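Local structure of esterase (Alcaligenes sp., 1QLW) at residues 240-252 with 272-286. The protein probably hydrolyses carboxylic ester bonds, as a bacterial esterase of the alpha/beta hydrolase fold. Numbering follows the deposited sequence.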
loop_
_atom_site.group_PDB
_atom_site.type_symbol
_atom_site.label_atom_id
_atom_site.label_comp_id
_atom_site.label_asym_id
_atom_site.label_seq_id
_atom_site.Cartn_x
_atom_site.Cartn_y
_atom_site.Cartn_z
ATOM N N VAL A 240 -7.553 22.785 -24.298
ATOM C CA VAL A 240 -6.140 22.790 -24.628
ATOM C C VAL A 240 -5.358 24.014 -24.243
ATOM O O VAL A 240 -4.150 23.877 -24.039
ATOM C CB VAL A 240 -5.871 22.431 -26.108
ATOM C CG1 VAL A 240 -6.387 21.030 -26.410
ATOM C CG2 VAL A 240 -6.481 23.437 -27.065
ATOM N N LYS A 241 -5.963 25.209 -24.218
ATOM C CA LYS A 241 -5.186 26.431 -23.992
ATOM C C LYS A 241 -4.291 26.406 -22.773
ATOM O O LYS A 241 -3.083 26.661 -22.876
ATOM C CB LYS A 241 -6.062 27.683 -24.046
ATOM C CG LYS A 241 -7.132 27.656 -25.124
ATOM C CD LYS A 241 -8.449 27.121 -24.567
ATOM C CE LYS A 241 -9.222 28.218 -23.851
ATOM N NZ LYS A 241 -8.994 28.211 -22.380
ATOM N N PRO A 242 -4.776 25.957 -21.620
ATOM C CA PRO A 242 -3.960 25.876 -20.419
ATOM C C PRO A 242 -2.859 24.834 -20.472
ATOM O O PRO A 242 -1.959 24.821 -19.614
ATOM C CB PRO A 242 -4.971 25.587 -19.307
ATOM C CG PRO A 242 -6.288 26.050 -19.852
ATOM C CD PRO A 242 -6.213 25.737 -21.325
ATOM N N LEU A 243 -2.851 23.946 -21.454
ATOM C CA LEU A 243 -1.899 22.863 -21.594
ATOM C C LEU A 243 -0.840 23.031 -22.660
ATOM O O LEU A 243 -0.016 22.139 -22.903
ATOM C CB LEU A 243 -2.701 21.571 -21.919
ATOM C CG LEU A 243 -3.799 21.229 -20.907
ATOM C CD1 LEU A 243 -4.583 20.011 -21.363
ATOM C CD2 LEU A 243 -3.236 20.977 -19.512
ATOM N N THR A 244 -0.815 24.167 -23.370
ATOM C CA THR A 244 0.065 24.275 -24.537
ATOM C C THR A 244 1.546 24.331 -24.210
ATOM O O THR A 244 2.352 24.225 -25.150
ATOM C CB THR A 244 -0.311 25.469 -25.431
ATOM O OG1 THR A 244 -0.368 26.637 -24.616
ATOM C CG2 THR A 244 -1.658 25.215 -26.079
ATOM N N SER A 245 1.956 24.527 -22.964
ATOM C CA SER A 245 3.364 24.525 -22.625
ATOM C C SER A 245 3.782 23.212 -21.974
ATOM O O SER A 245 4.950 23.099 -21.588
ATOM C CB SER A 245 3.717 25.692 -21.694
ATOM O OG SER A 245 3.770 26.883 -22.468
ATOM N N ILE A 246 2.895 22.232 -21.877
ATOM C CA ILE A 246 3.237 20.953 -21.247
ATOM C C ILE A 246 3.191 19.866 -22.310
ATOM O O ILE A 246 2.096 19.564 -22.798
ATOM C CB ILE A 246 2.230 20.630 -20.123
ATOM C CG1 ILE A 246 2.283 21.687 -19.019
ATOM C CG2 ILE A 246 2.505 19.260 -19.523
ATOM C CD1 ILE A 246 1.116 21.642 -18.060
ATOM N N PRO A 247 4.301 19.264 -22.687
ATOM C CA PRO A 247 4.264 18.187 -23.686
ATOM C C PRO A 247 3.429 17.030 -23.158
ATOM O O PRO A 247 3.500 16.680 -21.976
ATOM C CB PRO A 247 5.718 17.833 -23.911
ATOM C CG PRO A 247 6.506 19.000 -23.415
ATOM C CD PRO A 247 5.684 19.568 -22.275
ATOM N N VAL A 248 2.683 16.411 -24.074
ATOM C CA VAL A 248 1.781 15.320 -23.754
ATOM C C VAL A 248 1.966 14.120 -24.670
ATOM O O VAL A 248 2.034 14.260 -25.881
ATOM C CB VAL A 248 0.311 15.780 -23.889
ATOM C CG1 VAL A 248 -0.674 14.637 -23.714
ATOM C CG2 VAL A 248 -0.006 16.939 -22.954
ATOM N N LEU A 249 2.022 12.941 -24.030
ATOM C CA LEU A 249 2.055 11.676 -24.729
ATOM C C LEU A 249 0.885 10.820 -24.256
ATOM O O LEU A 249 0.754 10.628 -23.043
ATOM C CB LEU A 249 3.366 10.930 -24.453
ATOM C CG LEU A 249 3.490 9.557 -25.108
ATOM C CD1 LEU A 249 3.557 9.657 -26.626
ATOM C CD2 LEU A 249 4.726 8.829 -24.591
ATOM N N VAL A 250 0.062 10.344 -25.174
ATOM C CA VAL A 250 -1.038 9.434 -24.847
ATOM C C VAL A 250 -0.713 8.124 -25.551
ATOM O O VAL A 250 -0.420 8.130 -26.745
ATOM C CB VAL A 250 -2.401 10.005 -25.262
ATOM C CG1 VAL A 250 -3.499 8.977 -25.069
ATOM C CG2 VAL A 250 -2.685 11.299 -24.503
ATOM N N VAL A 251 -0.767 6.997 -24.840
ATOM C CA VAL A 251 -0.352 5.712 -25.383
ATOM C C VAL A 251 -1.522 4.735 -25.403
ATOM O O VAL A 251 -2.201 4.553 -24.388
ATOM C CB VAL A 251 0.790 5.093 -24.544
ATOM C CG1 VAL A 251 1.316 3.835 -25.231
ATOM C CG2 VAL A 251 1.917 6.084 -24.317
ATOM N N PHE A 252 -1.739 4.093 -26.550
ATOM C CA PHE A 252 -2.757 3.066 -26.700
ATOM C C PHE A 252 -2.155 1.776 -27.246
ATOM O O PHE A 252 -1.250 1.798 -28.084
ATOM C CB PHE A 252 -3.933 3.482 -27.599
ATOM C CG PHE A 252 -4.959 4.317 -26.872
ATOM C CD1 PHE A 252 -4.826 5.678 -26.690
ATOM C CD2 PHE A 252 -6.117 3.714 -26.392
ATOM C CE1 PHE A 252 -5.792 6.413 -26.018
ATOM C CE2 PHE A 252 -7.075 4.438 -25.705
ATOM C CZ PHE A 252 -6.925 5.799 -25.521
ATOM N N PHE A 272 -8.312 15.431 -28.989
ATOM C CA PHE A 272 -7.561 16.225 -28.029
ATOM C C PHE A 272 -6.166 16.540 -28.523
ATOM O O PHE A 272 -5.765 17.701 -28.521
ATOM C CB PHE A 272 -7.510 15.463 -26.687
ATOM C CG PHE A 272 -6.465 15.967 -25.743
ATOM C CD1 PHE A 272 -6.463 17.267 -25.289
ATOM C CD2 PHE A 272 -5.475 15.064 -25.364
ATOM C CE1 PHE A 272 -5.442 17.669 -24.424
ATOM C CE2 PHE A 272 -4.483 15.461 -24.492
ATOM C CZ PHE A 272 -4.470 16.763 -24.057
ATOM N N ILE A 273 -5.416 15.519 -28.897
ATOM C CA ILE A 273 -4.032 15.725 -29.322
ATOM C C ILE A 273 -3.968 16.637 -30.527
ATOM O O ILE A 273 -3.121 17.537 -30.585
ATOM C CB ILE A 273 -3.379 14.368 -29.590
ATOM C CG1 ILE A 273 -3.182 13.569 -28.286
ATOM C CG2 ILE A 273 -2.052 14.534 -30.328
ATOM C CD1 ILE A 273 -2.198 14.184 -27.309
ATOM N N ASP A 274 -4.832 16.420 -31.508
ATOM C CA ASP A 274 -4.835 17.285 -32.683
ATOM C C ASP A 274 -5.149 18.718 -32.316
ATOM O O ASP A 274 -4.525 19.645 -32.844
ATOM C CB ASP A 274 -5.848 16.751 -33.703
ATOM C CG ASP A 274 -5.426 15.429 -34.304
ATOM O OD1 ASP A 274 -4.257 15.007 -34.178
ATOM O OD2 ASP A 274 -6.308 14.814 -34.938
ATOM N N ALA A 275 -6.134 18.930 -31.446
ATOM C CA ALA A 275 -6.461 20.273 -30.978
ATOM C C ALA A 275 -5.288 20.911 -30.248
ATOM O O ALA A 275 -5.025 22.104 -30.418
ATOM C CB ALA A 275 -7.689 20.260 -30.086
ATOM N N LEU A 276 -4.587 20.125 -29.442
ATOM C CA LEU A 276 -3.438 20.618 -28.700
ATOM C C LEU A 276 -2.346 21.089 -29.651
ATOM O O LEU A 276 -1.786 22.183 -29.498
ATOM C CB LEU A 276 -2.934 19.513 -27.779
ATOM C CG LEU A 276 -1.732 19.876 -26.909
ATOM C CD1 LEU A 276 -2.056 21.005 -25.946
ATOM C CD2 LEU A 276 -1.277 18.635 -26.140
ATOM N N ASN A 277 -2.034 20.271 -30.668
ATOM C CA ASN A 277 -1.024 20.679 -31.641
ATOM C C ASN A 277 -1.466 21.902 -32.432
ATOM O O ASN A 277 -0.658 22.805 -32.678
ATOM C CB ASN A 277 -0.685 19.519 -32.567
ATOM C CG ASN A 277 0.104 18.444 -31.838
ATOM O OD1 ASN A 277 0.923 18.760 -30.975
ATOM N ND2 ASN A 277 -0.152 17.198 -32.190
ATOM N N ALA A 278 -2.753 21.960 -32.791
ATOM C CA ALA A 278 -3.233 23.108 -33.567
ATOM C C ALA A 278 -3.160 24.401 -32.777
ATOM O O ALA A 278 -2.986 25.472 -33.372
ATOM C CB ALA A 278 -4.650 22.849 -34.047
ATOM N N ALA A 279 -3.238 24.327 -31.450
ATOM C CA ALA A 279 -3.177 25.466 -30.567
ATOM C C ALA A 279 -1.751 25.854 -30.178
ATOM O O ALA A 279 -1.566 26.780 -29.378
ATOM C CB ALA A 279 -3.952 25.208 -29.275
ATOM N N GLY A 280 -0.758 25.180 -30.730
ATOM C CA GLY A 280 0.624 25.508 -30.443
ATOM C C GLY A 280 1.261 24.652 -29.368
ATOM O O GLY A 280 2.401 24.927 -28.978
ATOM N N GLY A 281 0.555 23.633 -28.889
ATOM C CA GLY A 281 1.124 22.708 -27.905
ATOM C C GLY A 281 1.899 21.615 -28.639
ATOM O O GLY A 281 2.165 21.693 -29.835
ATOM N N LYS A 282 2.252 20.591 -27.878
ATOM C CA LYS A 282 3.059 19.481 -28.353
ATOM C C LYS A 282 2.446 18.205 -27.773
ATOM O O LYS A 282 2.626 17.893 -26.596
ATOM C CB LYS A 282 4.513 19.604 -27.946
ATOM C CG LYS A 282 5.407 20.711 -28.443
ATOM C CD LYS A 282 6.729 20.783 -27.685
ATOM C CE LYS A 282 7.508 19.484 -27.708
ATOM N NZ LYS A 282 8.468 19.341 -26.573
ATOM N N GLY A 283 1.706 17.489 -28.603
ATOM C CA GLY A 283 1.071 16.251 -28.209
ATOM C C GLY A 283 1.350 15.144 -29.208
ATOM O O GLY A 283 1.421 15.389 -30.408
ATOM N N GLN A 284 1.420 13.919 -28.710
ATOM C CA GLN A 284 1.545 12.746 -29.546
ATOM C C GLN A 284 0.617 11.657 -29.034
ATOM O O GLN A 284 0.569 11.405 -27.829
ATOM C CB GLN A 284 2.978 12.204 -29.558
ATOM C CG GLN A 284 3.182 10.916 -30.312
ATOM C CD GLN A 284 4.617 10.436 -30.364
ATOM O OE1 GLN A 284 5.559 11.211 -30.264
ATOM N NE2 GLN A 284 4.737 9.128 -30.581
ATOM N N LEU A 285 -0.066 11.005 -29.961
ATOM C CA LEU A 285 -0.833 9.812 -29.643
ATOM C C LEU A 285 -0.025 8.647 -30.226
ATOM O O LEU A 285 0.081 8.512 -31.451
ATOM C CB LEU A 285 -2.263 9.848 -30.180
ATOM C CG LEU A 285 -3.129 8.818 -29.413
ATOM C CD1 LEU A 285 -4.568 9.250 -29.327
ATOM C CD2 LEU A 285 -2.934 7.423 -29.979
ATOM N N MET A 286 0.558 7.862 -29.344
ATOM C CA MET A 286 1.322 6.697 -29.717
ATOM C C MET A 286 0.428 5.464 -29.708
ATOM O O MET A 286 0.040 5.003 -28.633
ATOM C CB MET A 286 2.475 6.562 -28.723
ATOM C CG MET A 286 3.335 5.337 -28.914
ATOM S SD MET A 286 4.633 5.208 -27.678
ATOM C CE MET A 286 5.720 6.526 -28.168
HETATM O O HOH W 1 4.624 23.946 -27.507
HETATM O O HOH W 2 3.205 26.882 -26.802
HETATM O O HOH W 3 1.630 20.971 -25.092
#
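Val248 packs under helix 272-278 with both of its methyls. CG1, anti to the backbone N (chi1 174°), lies 3.9 Å from CD1 of Ile273 and also meets the edge of the Phe272 ring, while CG2 sits 3.8 Å from CD2 of Leu276. A beta-branched residue suits this place because it spreads two methyls over three helix side chains. Leu243 CD1 meets the ring edge at CE1, across the ring from Val248, which meets CE2, and Phe213 of helix 211-218 meets Phe272 edge-to-face, extending the apolar cluster. Val240 carries the packing to the helix end, where its CG2 touches Ala279 CB at 3.8 Å. Gly280, with positive phi, ends the helix in a Schellman motif. At Gly281 a side chain would run into Leu276 CD1; the bare CA instead points a C-H at Thr244 O.

Beside this core, strands 248-252 and 283-286 run parallel, joined by five backbone hydrogen bonds from Val248 N to Lys282 O (2.9 Å) through Phe252 N to Met286 O. On the face bearing Leu249, its CD1 lies against Gln284 CG and Met286 CB, with Trp316 of helix 306-319 covering part of this side.

The loop end is looser and wet: one water donates to Ile246 O (2.7 Å) and accepts from Lys282 N, bridging the two backbones just before the strand ladder begins. Lys282 runs beside Pro247, pointing the same way, its NZ 3.7 Å from Pro247 CG and bonded to Asn320 OD1. Asn277 clasps Gly283 through both amide atoms, its OD1 taking Gly283 N at 2.8 Å, and so ties helix to strand in a beta-alpha-beta crossover of the alpha/beta hydrolase fold.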